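Local coordinates for protein ribokinase, putative (Burkholderia thailandensis, PDB 3B1O) that probably phosphorylates nucleosides such as inosine, acting as a nucleoside kinase of the PfkB (ribokinase) family, at residues M15-R20 against L35-P40; M67-A72 against R93-T98; Q102-T107 against I114-P119; Q124-H129 against M149-E154; Q169-F174 against D193-L198. All coordinates share one frame; numbering follows the deposited sequence.

Contact 1: residues M15-R20 against L35-P40; sequences MTFEGR and LSFLVP
Phe-17 and Phe-37 show how two strands that share no backbone bond can be locked together by shape. Their rings meet in a face-to-face stack, with centroids 4.2 Å apart and planes inclined by 29°. Because the overlap is displaced, CD1 of Phe-17 rides over the root of the other ring, 3.4 Å from Phe-37 CG, while Phe-17 CB adds a CH-pi contact over the same face. The opposite face of Phe-17 is filled by CA of Gly-19, the chain having folded back through an inverse gamma turn centred on Glu-18. The ring is thus a plate held between the turn after its own strand and Phe-37. At its far corner CZ comes 3.8 Å from Leu-35 CD2. Phe-37 reaches its place by a first torsion of 60°, which sets CG between its backbone N and carbonyl carbon. A second bump lies at the other end, where Val-39 CG1 presses into the base of Met-15, a tight 3.4 Å from its CB; CG2 of the same valine faces Thr-16 O at 3.7 Å. Near the surface Glu-18 OE2 stands 3.0 Å from Leu-38 O, two acceptors in a mildly unfavourable approach that solvent at this exposed site could offset. Strand 15-17 also lies beside strand 101-108, whose Thr-106 touches both phenylalanines, and Leu-35 leans on Phe-21 of helix 21-24. Residues 35-38 pair in parallel with a strand of the second subunit, consistent with the lid-to-lid beta-clasp of dimeric ribokinases.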
# COMPACT_ATOMS: atom_id res chain seq x y z
N MET A 15 7.17 -3.10 0.02
CA MET A 15 7.84 -1.99 -0.65
C MET A 15 9.21 -1.81 -0.03
O MET A 15 9.42 -2.11 1.15
CB MET A 15 7.03 -0.70 -0.49
CG MET A 15 5.66 -0.75 -1.15
SD MET A 15 4.58 0.55 -0.52
CE MET A 15 3.98 -0.20 1.00
N THR A 16 10.14 -1.33 -0.84
CA THR A 16 11.47 -1.06 -0.35
C THR A 16 11.68 0.44 -0.29
O THR A 16 11.37 1.16 -1.25
CB THR A 16 12.55 -1.72 -1.23
OG1 THR A 16 12.39 -1.29 -2.59
CG2 THR A 16 12.42 -3.24 -1.19
N PHE A 17 12.19 0.90 0.85
CA PHE A 17 12.71 2.25 0.97
C PHE A 17 14.23 2.23 0.87
O PHE A 17 14.92 1.65 1.73
CB PHE A 17 12.26 2.90 2.29
CG PHE A 17 12.92 4.23 2.58
CD1 PHE A 17 13.15 5.16 1.57
CD2 PHE A 17 13.26 4.57 3.89
CE1 PHE A 17 13.74 6.39 1.85
CE2 PHE A 17 13.84 5.80 4.19
CZ PHE A 17 14.08 6.71 3.17
N GLU A 18 14.75 2.87 -0.17
CA GLU A 18 16.19 3.01 -0.35
C GLU A 18 16.71 4.10 0.58
O GLU A 18 17.14 5.17 0.15
CB GLU A 18 16.54 3.28 -1.83
CG GLU A 18 16.09 4.65 -2.38
CD GLU A 18 14.63 4.69 -2.83
OE1 GLU A 18 14.40 5.05 -4.02
OE2 GLU A 18 13.72 4.39 -2.01
N GLY A 19 16.66 3.81 1.87
CA GLY A 19 17.07 4.77 2.87
C GLY A 19 16.89 4.14 4.22
O GLY A 19 16.68 2.93 4.33
N ARG A 20 16.96 4.96 5.26
CA ARG A 20 16.88 4.48 6.62
C ARG A 20 15.94 5.33 7.44
O ARG A 20 16.18 6.52 7.65
CB ARG A 20 18.28 4.44 7.24
CG ARG A 20 19.11 3.29 6.70
CD ARG A 20 20.55 3.35 7.14
NE ARG A 20 21.29 2.20 6.64
CZ ARG A 20 21.90 2.15 5.46
NH1 ARG A 20 22.55 1.05 5.10
NH2 ARG A 20 21.88 3.20 4.64
N LEU A 35 8.73 12.71 5.55
CA LEU A 35 9.55 11.75 4.82
C LEU A 35 8.84 11.43 3.51
O LEU A 35 7.73 10.87 3.51
CB LEU A 35 9.71 10.45 5.63
CG LEU A 35 10.93 9.50 5.49
CD1 LEU A 35 10.56 8.10 5.86
CD2 LEU A 35 11.63 9.51 4.14
N SER A 36 9.47 11.78 2.40
CA SER A 36 8.89 11.53 1.09
C SER A 36 9.87 10.71 0.25
O SER A 36 11.02 11.12 0.08
CB SER A 36 8.56 12.87 0.42
OG SER A 36 7.69 12.70 -0.67
N PHE A 37 9.44 9.56 -0.25
CA PHE A 37 10.33 8.71 -1.05
C PHE A 37 9.64 7.90 -2.16
O PHE A 37 8.42 7.70 -2.15
CB PHE A 37 11.15 7.78 -0.14
CG PHE A 37 10.33 6.85 0.71
CD1 PHE A 37 9.97 7.22 2.00
CD2 PHE A 37 9.94 5.60 0.23
CE1 PHE A 37 9.21 6.36 2.81
CE2 PHE A 37 9.19 4.73 1.03
CZ PHE A 37 8.82 5.10 2.32
N LEU A 38 10.44 7.44 -3.12
CA LEU A 38 9.93 6.66 -4.23
C LEU A 38 10.01 5.19 -3.91
O LEU A 38 11.02 4.72 -3.37
CB LEU A 38 10.74 6.93 -5.50
CG LEU A 38 9.89 7.26 -6.72
CD1 LEU A 38 9.93 8.74 -6.96
CD2 LEU A 38 10.39 6.49 -7.95
N VAL A 39 8.96 4.47 -4.24
CA VAL A 39 9.01 3.03 -4.14
C VAL A 39 8.94 2.43 -5.54
O VAL A 39 7.85 2.21 -6.07
CB VAL A 39 7.91 2.44 -3.23
CG1 VAL A 39 7.95 0.95 -3.31
CG2 VAL A 39 8.10 2.86 -1.79
N PRO A 40 10.12 2.14 -6.13
CA PRO A 40 10.15 1.65 -7.50
C PRO A 40 9.55 0.26 -7.63
O PRO A 40 9.04 -0.09 -8.70
CB PRO A 40 11.65 1.62 -7.83
CG PRO A 40 12.34 1.48 -6.51
CD PRO A 40 11.45 2.14 -5.49

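Contact 2: residues M67-A72 against R93-T98; sequences MGTLGA and RVLPDT
Ala-72, Val-94 and Leu-70 have the most surface buried in this parallel pairing, a worked case of how neighbouring strands are joined within a beta-alpha-beta crossover. Ala-72 leads. Its N donates to Leu-95 O at 2.8 Å, and its CB settles beside the start of the turn, 3.8 Å from Pro-96 CA. Val-94 closes over it from the neighbouring strand. With CG1 anti to the backbone N (chi1 174°), that methyl reaches Ala-72 CA at 3.5 Å, whereas CG2 looks back towards Leu-70 CB. Leu-70 pairs directly with Val-94, and its two backbone polar atoms are both used: N gives a bond to Arg-93 O, and O receives one from Leu-95 N, each 2.8 Å long. Its side chain shares a face with Val-94, and both reach Leu-79 of helix 76-85, the helix that links the two strands. On the other face Leu-95 CD1 is pressed against Thr-69 CG2, a snug 3.5 Å, while Thr-69 OG1 turns to the carbonyl of Ala-121. Beyond the strand a type II turn from Leu-95 to Thr-98 bends the chain back, bringing Thr-98 O to 3.1 Å from Gly-71 CA; within it Thr-98 OG1 donates to Pro-96 O. The chemistry is therefore divided: alternating main-chain bonds fix the alignment of the outermost strand 92-95 on its neighbour, and the apolar side chains of Leu-70 and Val-94 pack one face against helix 76-85.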
# COMPACT_ATOMS: atom_id res chain seq x y z
N MET A 67 -7.47 -21.06 10.72
CA MET A 67 -8.78 -20.52 11.03
C MET A 67 -8.62 -19.02 10.98
O MET A 67 -7.86 -18.42 11.75
CB MET A 67 -9.29 -21.00 12.39
CG MET A 67 -10.58 -20.30 12.84
SD MET A 67 -11.34 -21.00 14.31
CE MET A 67 -12.33 -22.29 13.59
N GLY A 68 -9.32 -18.42 10.03
CA GLY A 68 -9.18 -17.02 9.70
C GLY A 68 -10.22 -16.64 8.67
O GLY A 68 -10.92 -17.51 8.11
N THR A 69 -10.33 -15.35 8.40
CA THR A 69 -11.30 -14.90 7.40
C THR A 69 -10.65 -14.16 6.25
O THR A 69 -9.70 -13.39 6.44
CB THR A 69 -12.36 -14.00 8.04
OG1 THR A 69 -11.70 -13.11 8.94
CG2 THR A 69 -13.34 -14.87 8.83
N LEU A 70 -11.17 -14.40 5.06
CA LEU A 70 -10.76 -13.67 3.87
C LEU A 70 -11.96 -12.91 3.30
O LEU A 70 -13.10 -13.13 3.72
CB LEU A 70 -10.23 -14.65 2.82
CG LEU A 70 -8.90 -15.37 3.07
CD1 LEU A 70 -8.77 -16.53 2.11
CD2 LEU A 70 -7.74 -14.39 2.90
N GLY A 71 -11.69 -11.99 2.37
CA GLY A 71 -12.74 -11.24 1.69
C GLY A 71 -13.03 -11.77 0.29
O GLY A 71 -12.11 -12.08 -0.46
N ALA A 72 -14.31 -11.80 -0.07
CA ALA A 72 -14.76 -12.38 -1.34
C ALA A 72 -14.19 -11.71 -2.58
O ALA A 72 -14.02 -12.37 -3.60
CB ALA A 72 -16.30 -12.40 -1.42
N ARG A 93 -12.96 -18.85 6.28
CA ARG A 93 -14.25 -18.37 5.83
C ARG A 93 -14.09 -17.10 5.00
O ARG A 93 -13.27 -16.24 5.32
CB ARG A 93 -15.20 -18.21 7.01
CG ARG A 93 -15.75 -19.55 7.51
CD ARG A 93 -16.76 -19.39 8.63
NE ARG A 93 -17.50 -20.62 8.85
CZ ARG A 93 -18.34 -20.85 9.86
NH1 ARG A 93 -18.55 -19.93 10.79
NH2 ARG A 93 -18.98 -22.02 9.95
N VAL A 94 -14.85 -17.00 3.92
CA VAL A 94 -14.73 -15.92 2.96
C VAL A 94 -15.98 -15.06 3.08
O VAL A 94 -17.09 -15.58 3.04
CB VAL A 94 -14.57 -16.49 1.52
CG1 VAL A 94 -14.59 -15.38 0.45
CG2 VAL A 94 -13.30 -17.36 1.43
N LEU A 95 -15.79 -13.75 3.24
CA LEU A 95 -16.88 -12.83 3.53
C LEU A 95 -17.27 -11.97 2.34
O LEU A 95 -16.40 -11.37 1.72
CB LEU A 95 -16.52 -11.96 4.74
CG LEU A 95 -16.75 -12.77 6.03
CD1 LEU A 95 -15.48 -13.34 6.55
CD2 LEU A 95 -17.41 -11.95 7.11
N PRO A 96 -18.58 -11.90 2.02
CA PRO A 96 -19.02 -11.16 0.85
C PRO A 96 -18.75 -9.67 0.97
O PRO A 96 -18.69 -9.14 2.09
CB PRO A 96 -20.54 -11.42 0.82
CG PRO A 96 -20.90 -11.73 2.22
CD PRO A 96 -19.72 -12.47 2.77
N ASP A 97 -18.57 -9.03 -0.19
CA ASP A 97 -18.45 -7.57 -0.33
C ASP A 97 -17.35 -6.97 0.52
O ASP A 97 -17.46 -5.82 0.92
CB ASP A 97 -19.77 -6.87 0.02
CG ASP A 97 -20.93 -7.36 -0.79
OD1 ASP A 97 -21.80 -8.04 -0.22
OD2 ASP A 97 -20.95 -7.07 -1.99
N THR A 98 -16.31 -7.75 0.79
CA THR A 98 -15.19 -7.29 1.60
C THR A 98 -13.88 -7.66 0.93
O THR A 98 -13.80 -8.67 0.21
CB THR A 98 -15.22 -7.89 3.06
OG1 THR A 98 -16.53 -7.79 3.61
CG2 THR A 98 -14.28 -7.10 3.99

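Contact 3: residues Q102-T107 against I114-P119; sequences QAMITT and ITAFHP
Gln-102 and His-118 open an almost ideally antiparallel alignment, the strand axes running at 169° and 4.6 Å apart, in which the pairs Gln-102/His-118, Met-104/Ala-116 and Thr-106/Ile-114 each exchange two backbone hydrogen bonds. The shortest is His-118 N to Gln-102 O at 2.7 Å. Between them sit the non-hydrogen-bonded pairs. In one, chi1 of -161° swings the Phe-117 ring away from its own N, and the near corner of the ring, CD1, leans on Ala-103 CB at 3.9 Å. In the other, Ile-105 and Thr-115 run alongside each other, with Ile-105 CG1 3.7 Å from Thr-115 OG1. The two strands form a beta hairpin in the four-stranded sheet that corresponds to the lid of ribokinase-like enzymes, and Phe-117 itself binds inosine and AMP; Ala-103 and Ile-105 on that face touch Asp-12, which also binds inosine. The reverse face carries Met-104, whose chain doubles back with CG 3.5 Å from Ala-116 O. There too Gln-102 bends away at its second torsion, and its OE1 accepts from Asn-13 ND2. Residues 114-117 of strand 113-118 pair in parallel with a strand of the second subunit, whose Met-15 packs on Ala-116.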
# COMPACT_ATOMS: atom_id res chain seq x y z
N GLN A 102 -4.96 -6.47 3.96
CA GLN A 102 -3.84 -5.99 3.15
C GLN A 102 -2.82 -5.34 4.07
O GLN A 102 -3.14 -4.37 4.78
CB GLN A 102 -4.29 -4.92 2.15
CG GLN A 102 -5.41 -5.32 1.20
CD GLN A 102 -4.94 -6.22 0.08
OE1 GLN A 102 -3.86 -6.03 -0.49
NE2 GLN A 102 -5.76 -7.22 -0.24
N ALA A 103 -1.61 -5.87 4.04
CA ALA A 103 -0.45 -5.25 4.72
C ALA A 103 0.34 -4.39 3.74
O ALA A 103 0.85 -4.91 2.76
CB ALA A 103 0.45 -6.34 5.27
N MET A 104 0.44 -3.08 4.02
CA MET A 104 1.34 -2.18 3.26
C MET A 104 2.67 -2.06 3.98
O MET A 104 2.84 -1.19 4.86
CB MET A 104 0.73 -0.77 3.09
CG MET A 104 -0.75 -0.70 2.72
SD MET A 104 -1.19 -1.88 1.46
CE MET A 104 -0.26 -1.20 0.06
N ILE A 105 3.61 -2.92 3.61
CA ILE A 105 4.87 -3.09 4.33
C ILE A 105 6.00 -2.35 3.65
O ILE A 105 6.29 -2.60 2.48
CB ILE A 105 5.27 -4.59 4.44
CG1 ILE A 105 4.12 -5.41 5.02
CG2 ILE A 105 6.51 -4.76 5.33
CD1 ILE A 105 4.30 -6.92 4.91
N THR A 106 6.64 -1.43 4.36
CA THR A 106 7.81 -0.75 3.82
C THR A 106 9.04 -1.18 4.61
O THR A 106 9.06 -1.12 5.84
CB THR A 106 7.70 0.78 3.85
OG1 THR A 106 6.46 1.19 3.26
CG2 THR A 106 8.85 1.42 3.06
N THR A 107 10.07 -1.60 3.87
CA THR A 107 11.29 -2.11 4.46
C THR A 107 12.42 -1.19 4.05
O THR A 107 12.49 -0.76 2.90
CB THR A 107 11.54 -3.58 4.00
OG1 THR A 107 10.40 -4.37 4.34
CG2 THR A 107 12.77 -4.18 4.66
N ILE A 114 7.86 -0.51 8.56
CA ILE A 114 6.63 0.15 8.96
C ILE A 114 5.48 -0.43 8.13
O ILE A 114 5.50 -0.38 6.90
CB ILE A 114 6.72 1.70 8.80
CG1 ILE A 114 7.89 2.25 9.63
CG2 ILE A 114 5.38 2.37 9.16
CD1 ILE A 114 8.03 3.77 9.58
N THR A 115 4.50 -0.98 8.83
CA THR A 115 3.33 -1.61 8.21
C THR A 115 2.02 -0.86 8.50
O THR A 115 1.67 -0.65 9.65
CB THR A 115 3.22 -3.08 8.66
OG1 THR A 115 4.43 -3.77 8.32
CG2 THR A 115 2.03 -3.78 7.98
N ALA A 116 1.32 -0.45 7.44
CA ALA A 116 -0.09 -0.07 7.56
C ALA A 116 -0.95 -1.28 7.21
O ALA A 116 -0.93 -1.78 6.07
CB ALA A 116 -0.44 1.10 6.67
N PHE A 117 -1.71 -1.74 8.19
CA PHE A 117 -2.50 -2.97 8.06
C PHE A 117 -4.00 -2.65 7.86
O PHE A 117 -4.68 -2.18 8.79
CB PHE A 117 -2.28 -3.87 9.27
CG PHE A 117 -2.68 -5.29 9.02
CD1 PHE A 117 -1.77 -6.20 8.50
CD2 PHE A 117 -3.99 -5.71 9.27
CE1 PHE A 117 -2.15 -7.52 8.24
CE2 PHE A 117 -4.38 -7.02 9.01
CZ PHE A 117 -3.46 -7.93 8.49
N HIS A 118 -4.47 -2.88 6.64
CA HIS A 118 -5.86 -2.66 6.25
C HIS A 118 -6.62 -3.96 6.50
O HIS A 118 -6.59 -4.84 5.65
CB HIS A 118 -5.92 -2.28 4.77
CG HIS A 118 -7.19 -1.59 4.36
ND1 HIS A 118 -7.58 -1.48 3.04
CD2 HIS A 118 -8.14 -0.95 5.08
CE1 HIS A 118 -8.71 -0.79 2.97
NE2 HIS A 118 -9.07 -0.47 4.20
N PRO A 119 -7.30 -4.08 7.65
CA PRO A 119 -7.77 -5.39 8.09
C PRO A 119 -8.89 -6.04 7.26
O PRO A 119 -8.90 -7.26 7.11
CB PRO A 119 -8.24 -5.12 9.53
CG PRO A 119 -8.59 -3.68 9.54
CD PRO A 119 -7.59 -3.03 8.64

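Contact 4: residues Q124-H129 against M149-E154; sequences QSHVNH and MVQHTE
Gln-151 reaches across to His-126 and illustrates how one extended side chain can pin a loop to a helix. Its first two torsions both lie near 180° (chi1 -176°), sending the amide straight off the helix towards the 3-10 turn 125-127. There NE2 donates to His-126 O at 3.1 Å, fairly straight at hydrogen (154°) but from a donor tilted out of the carbonyl plane. The same NE2 lies 2.8 Å from Asn-128 O, while OE1 rests 3.6 Å from His-126 CB. The ring of His-129 lies at a slant to the glutamine chain, yet its plane is within 6° of the amide plane; His-129 ND1 and Gln-151 NE2, although 3.5 Å apart, are badly angled for bonding, and ND1 is instead engaged by Glu-155. The amide thus has the carbonyl of His-126 and the ring of His-129 as close neighbours, which are likely to limit its rotation. His-152, beside it on the helix, presents CE1 edge-on and in plane to Asn-128 O at 3.7 Å, with Ser-125 O slightly farther off. Its ring also meets Met-67 of strand 64-71, against which Ser-125 and Val-127 pack through Thr-69. Such layering belongs to the alpha/beta domain of the ribokinase fold: helix 146-158 is the crossover between parallel strands 138-141 and 163-165, and the loop lies between it and the sheet's edge.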
# COMPACT_ATOMS: atom_id res chain seq x y z
N GLN A 124 -13.91 -9.36 10.91
CA GLN A 124 -15.02 -10.28 11.11
C GLN A 124 -14.55 -11.69 11.52
O GLN A 124 -15.32 -12.66 11.44
CB GLN A 124 -15.89 -10.33 9.84
CG GLN A 124 -16.50 -8.98 9.44
CD GLN A 124 -17.58 -9.10 8.39
OE1 GLN A 124 -18.64 -9.65 8.66
NE2 GLN A 124 -17.31 -8.59 7.17
N SER A 125 -13.32 -11.81 12.01
CA SER A 125 -12.72 -13.13 12.25
C SER A 125 -13.43 -13.94 13.34
O SER A 125 -13.30 -15.15 13.42
CB SER A 125 -11.23 -13.01 12.54
OG SER A 125 -11.05 -12.46 13.83
N HIS A 126 -14.22 -13.26 14.16
CA HIS A 126 -14.99 -13.93 15.17
C HIS A 126 -16.24 -14.64 14.63
O HIS A 126 -16.97 -15.24 15.41
CB HIS A 126 -15.30 -12.98 16.34
CG HIS A 126 -16.00 -11.72 15.93
ND1 HIS A 126 -15.43 -10.79 15.09
CD2 HIS A 126 -17.24 -11.25 16.23
CE1 HIS A 126 -16.28 -9.80 14.89
NE2 HIS A 126 -17.38 -10.05 15.58
N VAL A 127 -16.47 -14.63 13.30
CA VAL A 127 -17.50 -15.52 12.69
C VAL A 127 -17.06 -17.01 12.78
O VAL A 127 -17.87 -17.94 12.66
CB VAL A 127 -17.88 -15.14 11.19
CG1 VAL A 127 -18.46 -13.72 11.10
CG2 VAL A 127 -16.71 -15.30 10.23
N ASN A 128 -15.76 -17.21 12.99
CA ASN A 128 -15.24 -18.55 13.26
C ASN A 128 -15.28 -18.90 14.74
O ASN A 128 -14.93 -18.07 15.60
CB ASN A 128 -13.82 -18.71 12.73
CG ASN A 128 -13.80 -19.06 11.27
OD1 ASN A 128 -12.97 -18.56 10.49
ND2 ASN A 128 -14.72 -19.91 10.87
N HIS A 129 -15.71 -20.12 15.03
CA HIS A 129 -15.73 -20.60 16.40
C HIS A 129 -14.66 -21.68 16.60
O HIS A 129 -14.77 -22.78 16.08
CB HIS A 129 -17.16 -21.01 16.78
CG HIS A 129 -18.10 -19.85 16.85
ND1 HIS A 129 -18.18 -19.01 17.94
CD2 HIS A 129 -18.98 -19.36 15.93
CE1 HIS A 129 -19.07 -18.07 17.71
NE2 HIS A 129 -19.58 -18.26 16.50
N MET A 149 -9.60 -12.66 18.38
CA MET A 149 -8.52 -13.10 19.27
C MET A 149 -9.06 -13.53 20.65
O MET A 149 -8.80 -14.64 21.13
CB MET A 149 -7.46 -12.00 19.43
CG MET A 149 -6.65 -11.75 18.17
SD MET A 149 -5.36 -10.52 18.37
CE MET A 149 -4.09 -11.47 19.20
N VAL A 150 -9.85 -12.65 21.25
CA VAL A 150 -10.40 -12.88 22.59
C VAL A 150 -11.31 -14.11 22.56
O VAL A 150 -11.28 -14.95 23.46
CB VAL A 150 -11.18 -11.63 23.07
CG1 VAL A 150 -11.96 -11.89 24.35
CG2 VAL A 150 -10.23 -10.47 23.24
N GLN A 151 -12.14 -14.19 21.54
CA GLN A 151 -13.08 -15.30 21.41
C GLN A 151 -12.38 -16.65 21.22
O GLN A 151 -12.78 -17.64 21.83
CB GLN A 151 -14.04 -15.06 20.26
CG GLN A 151 -15.10 -16.11 20.12
CD GLN A 151 -15.93 -15.86 18.92
OE1 GLN A 151 -16.76 -14.95 18.92
NE2 GLN A 151 -15.69 -16.61 17.85
N HIS A 152 -11.35 -16.70 20.38
CA HIS A 152 -10.63 -17.98 20.20
C HIS A 152 -10.03 -18.44 21.53
O HIS A 152 -10.14 -19.60 21.92
CB HIS A 152 -9.51 -17.89 19.18
CG HIS A 152 -9.96 -17.51 17.81
ND1 HIS A 152 -11.19 -17.86 17.30
CD2 HIS A 152 -9.33 -16.83 16.83
CE1 HIS A 152 -11.29 -17.40 16.06
NE2 HIS A 152 -10.18 -16.77 15.76
N THR A 153 -9.36 -17.52 22.19
CA THR A 153 -8.86 -17.68 23.54
C THR A 153 -9.88 -18.36 24.48
O THR A 153 -9.59 -19.42 25.07
CB THR A 153 -8.43 -16.26 24.01
OG1 THR A 153 -7.00 -16.13 23.93
CG2 THR A 153 -8.93 -15.90 25.34
N GLU A 154 -11.06 -17.77 24.61
CA GLU A 154 -12.05 -18.28 25.56
C GLU A 154 -12.56 -19.67 25.13
O GLU A 154 -12.74 -20.57 25.97
CB GLU A 154 -13.22 -17.29 25.75
CG GLU A 154 -12.83 -15.96 26.42
CD GLU A 154 -12.75 -16.01 27.96
OE1 GLU A 154 -13.13 -17.04 28.59
OE2 GLU A 154 -12.33 -14.98 28.56

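Contact 5: residues Q169-F174 against D193-L198; sequences QGLPLF and DYEAKL
Leu-171 and Glu-195 mark the nearest approach of two backbones, a 3-10 segment at 169-173 and the first turns of helix 193-203, whose CA atoms come no closer than 7.8 Å. Both belong to the alpha/beta domain of the ribokinase fold: the first follows strand 163-165, the second follows strand 188-192, next to it in the parallel sheet. The gap is bridged by side chains and one water, with no direct hydrogen bond between the segments. Leu-171, with its first torsion trans (chi1 -166°), drives CD2 into the helix surface, 3.6 Å from Glu-195 O and 3.8 Å from Leu-198 CB. Leu-198 crosses it obliquely, its own CD2 turned to the same methyl, so that a single branch of Leu-171 is held by one turn of helix. Leu-179 of helix 176-185 also touches Leu-171. The polar half of the contact lies at Gln-169, which binds inosine and AMP. Its NE2 is bonded to the carbonyl of Asn-34 of the second subunit, leaving OE1 turned towards the helix. Glu-195 extends beyond CG to the same spot, while its backbone N is bonded to the side chain of Asn-192, which binds ADP. A single water joins these groups: it donates to Gln-169 OE1 and to Glu-195 OE2, each at 2.6 Å, and accepts from Tyr-194 OH at 3.1 Å.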
# COMPACT_ATOMS: atom_id res chain seq x y z
N GLN A 169 1.58 -8.06 16.97
CA GLN A 169 1.19 -6.70 16.61
C GLN A 169 -0.21 -6.34 17.12
O GLN A 169 -0.63 -5.19 17.01
CB GLN A 169 1.26 -6.52 15.07
CG GLN A 169 2.68 -6.56 14.46
CD GLN A 169 3.65 -5.48 15.02
OE1 GLN A 169 3.46 -4.97 16.15
NE2 GLN A 169 4.69 -5.15 14.24
N GLY A 170 -0.94 -7.32 17.65
CA GLY A 170 -2.30 -7.08 18.18
C GLY A 170 -2.27 -6.54 19.61
O GLY A 170 -3.30 -6.12 20.15
N LEU A 171 -1.09 -6.51 20.21
CA LEU A 171 -0.96 -6.22 21.63
C LEU A 171 -1.51 -4.88 22.11
O LEU A 171 -2.06 -4.83 23.21
CB LEU A 171 0.49 -6.37 22.06
CG LEU A 171 0.91 -6.45 23.52
CD1 LEU A 171 0.06 -7.42 24.33
CD2 LEU A 171 2.37 -6.87 23.51
N PRO A 172 -1.39 -3.80 21.31
CA PRO A 172 -1.93 -2.51 21.75
C PRO A 172 -3.44 -2.48 21.89
O PRO A 172 -3.98 -1.54 22.46
CB PRO A 172 -1.53 -1.55 20.62
CG PRO A 172 -0.36 -2.15 19.98
CD PRO A 172 -0.66 -3.65 20.03
N LEU A 173 -4.12 -3.50 21.37
CA LEU A 173 -5.58 -3.54 21.43
C LEU A 173 -6.08 -4.10 22.76
O LEU A 173 -7.26 -4.03 23.08
CB LEU A 173 -6.13 -4.39 20.26
CG LEU A 173 -6.15 -3.88 18.80
CD1 LEU A 173 -5.38 -2.59 18.53
CD2 LEU A 173 -5.65 -4.97 17.89
N PHE A 174 -5.16 -4.65 23.55
CA PHE A 174 -5.53 -5.27 24.83
C PHE A 174 -5.39 -4.25 25.95
O PHE A 174 -4.46 -3.46 25.96
CB PHE A 174 -4.61 -6.46 25.12
CG PHE A 174 -4.91 -7.68 24.30
CD1 PHE A 174 -5.58 -8.77 24.86
CD2 PHE A 174 -4.51 -7.75 22.96
CE1 PHE A 174 -5.86 -9.91 24.09
CE2 PHE A 174 -4.80 -8.87 22.19
CZ PHE A 174 -5.47 -9.96 22.76
N ASP A 193 11.21 -9.73 22.34
CA ASP A 193 11.73 -9.08 23.54
C ASP A 193 11.05 -7.77 23.92
O ASP A 193 10.82 -7.52 25.09
CB ASP A 193 13.27 -8.91 23.51
CG ASP A 193 13.77 -8.30 22.20
OD1 ASP A 193 14.99 -8.35 21.96
OD2 ASP A 193 12.96 -7.76 21.41
N TYR A 194 10.72 -6.93 22.94
CA TYR A 194 10.09 -5.65 23.28
C TYR A 194 8.60 -5.85 23.62
O TYR A 194 8.08 -5.21 24.53
CB TYR A 194 10.36 -4.52 22.24
CG TYR A 194 9.70 -4.74 20.90
CD1 TYR A 194 8.36 -4.42 20.69
CD2 TYR A 194 10.44 -5.26 19.82
CE1 TYR A 194 7.75 -4.63 19.45
CE2 TYR A 194 9.83 -5.48 18.57
CZ TYR A 194 8.49 -5.16 18.39
OH TYR A 194 7.88 -5.40 17.16
N GLU A 195 7.95 -6.79 22.93
CA GLU A 195 6.58 -7.20 23.26
C GLU A 195 6.47 -7.76 24.68
O GLU A 195 5.46 -7.53 25.33
CB GLU A 195 6.03 -8.20 22.25
CG GLU A 195 5.67 -7.60 20.90
CD GLU A 195 5.46 -8.64 19.84
OE1 GLU A 195 5.68 -9.84 20.11
OE2 GLU A 195 5.06 -8.27 18.70
N ALA A 196 7.48 -8.50 25.14
CA ALA A 196 7.54 -8.98 26.54
C ALA A 196 7.48 -7.83 27.57
O ALA A 196 6.79 -7.93 28.59
CB ALA A 196 8.83 -9.82 26.77
N LYS A 197 8.23 -6.76 27.31
CA LYS A 197 8.25 -5.60 28.19
C LYS A 197 6.86 -4.98 28.26
O LYS A 197 6.35 -4.71 29.34
CB LYS A 197 9.26 -4.58 27.67
CG LYS A 197 9.98 -3.76 28.73
CD LYS A 197 9.05 -2.92 29.58
CE LYS A 197 9.80 -1.91 30.44
NZ LYS A 197 10.05 -0.69 29.63
N LEU A 198 6.26 -4.75 27.09
CA LEU A 198 4.88 -4.30 26.96
C LEU A 198 3.88 -5.13 27.76
O LEU A 198 2.97 -4.57 28.37
CB LEU A 198 4.46 -4.33 25.50
CG LEU A 198 4.37 -3.00 24.75
CD1 LEU A 198 5.74 -2.62 24.17
CD2 LEU A 198 3.29 -3.09 23.67
O HOH W 1 4.96 -5.72 18.15

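Together the contacts trace a kinase built of lid and body. Contacts 1 and 3 meet in the lid sheet, where strand 10-17 neighbours strand 101-108, their centres 14 Å apart: Met-15 N meets Ile-105 O and Phe-17 N meets Thr-107 O, each at 2.7 Å. Contacts 2 and 4 adjoin at one border of the large sheet, also with centres 14 Å apart, and contact 4 passes on to contact 5 through Met-149 and Phe-174. Contacts 3 and 5 approach to about 6 Å between nearest atoms. Their Phe-117 and Gln-169 bind inosine, as does Ser-36 of contact 1, which probably reaches the other subunit's pocket, since Gln-169 packs on Ser-36 of the second subunit.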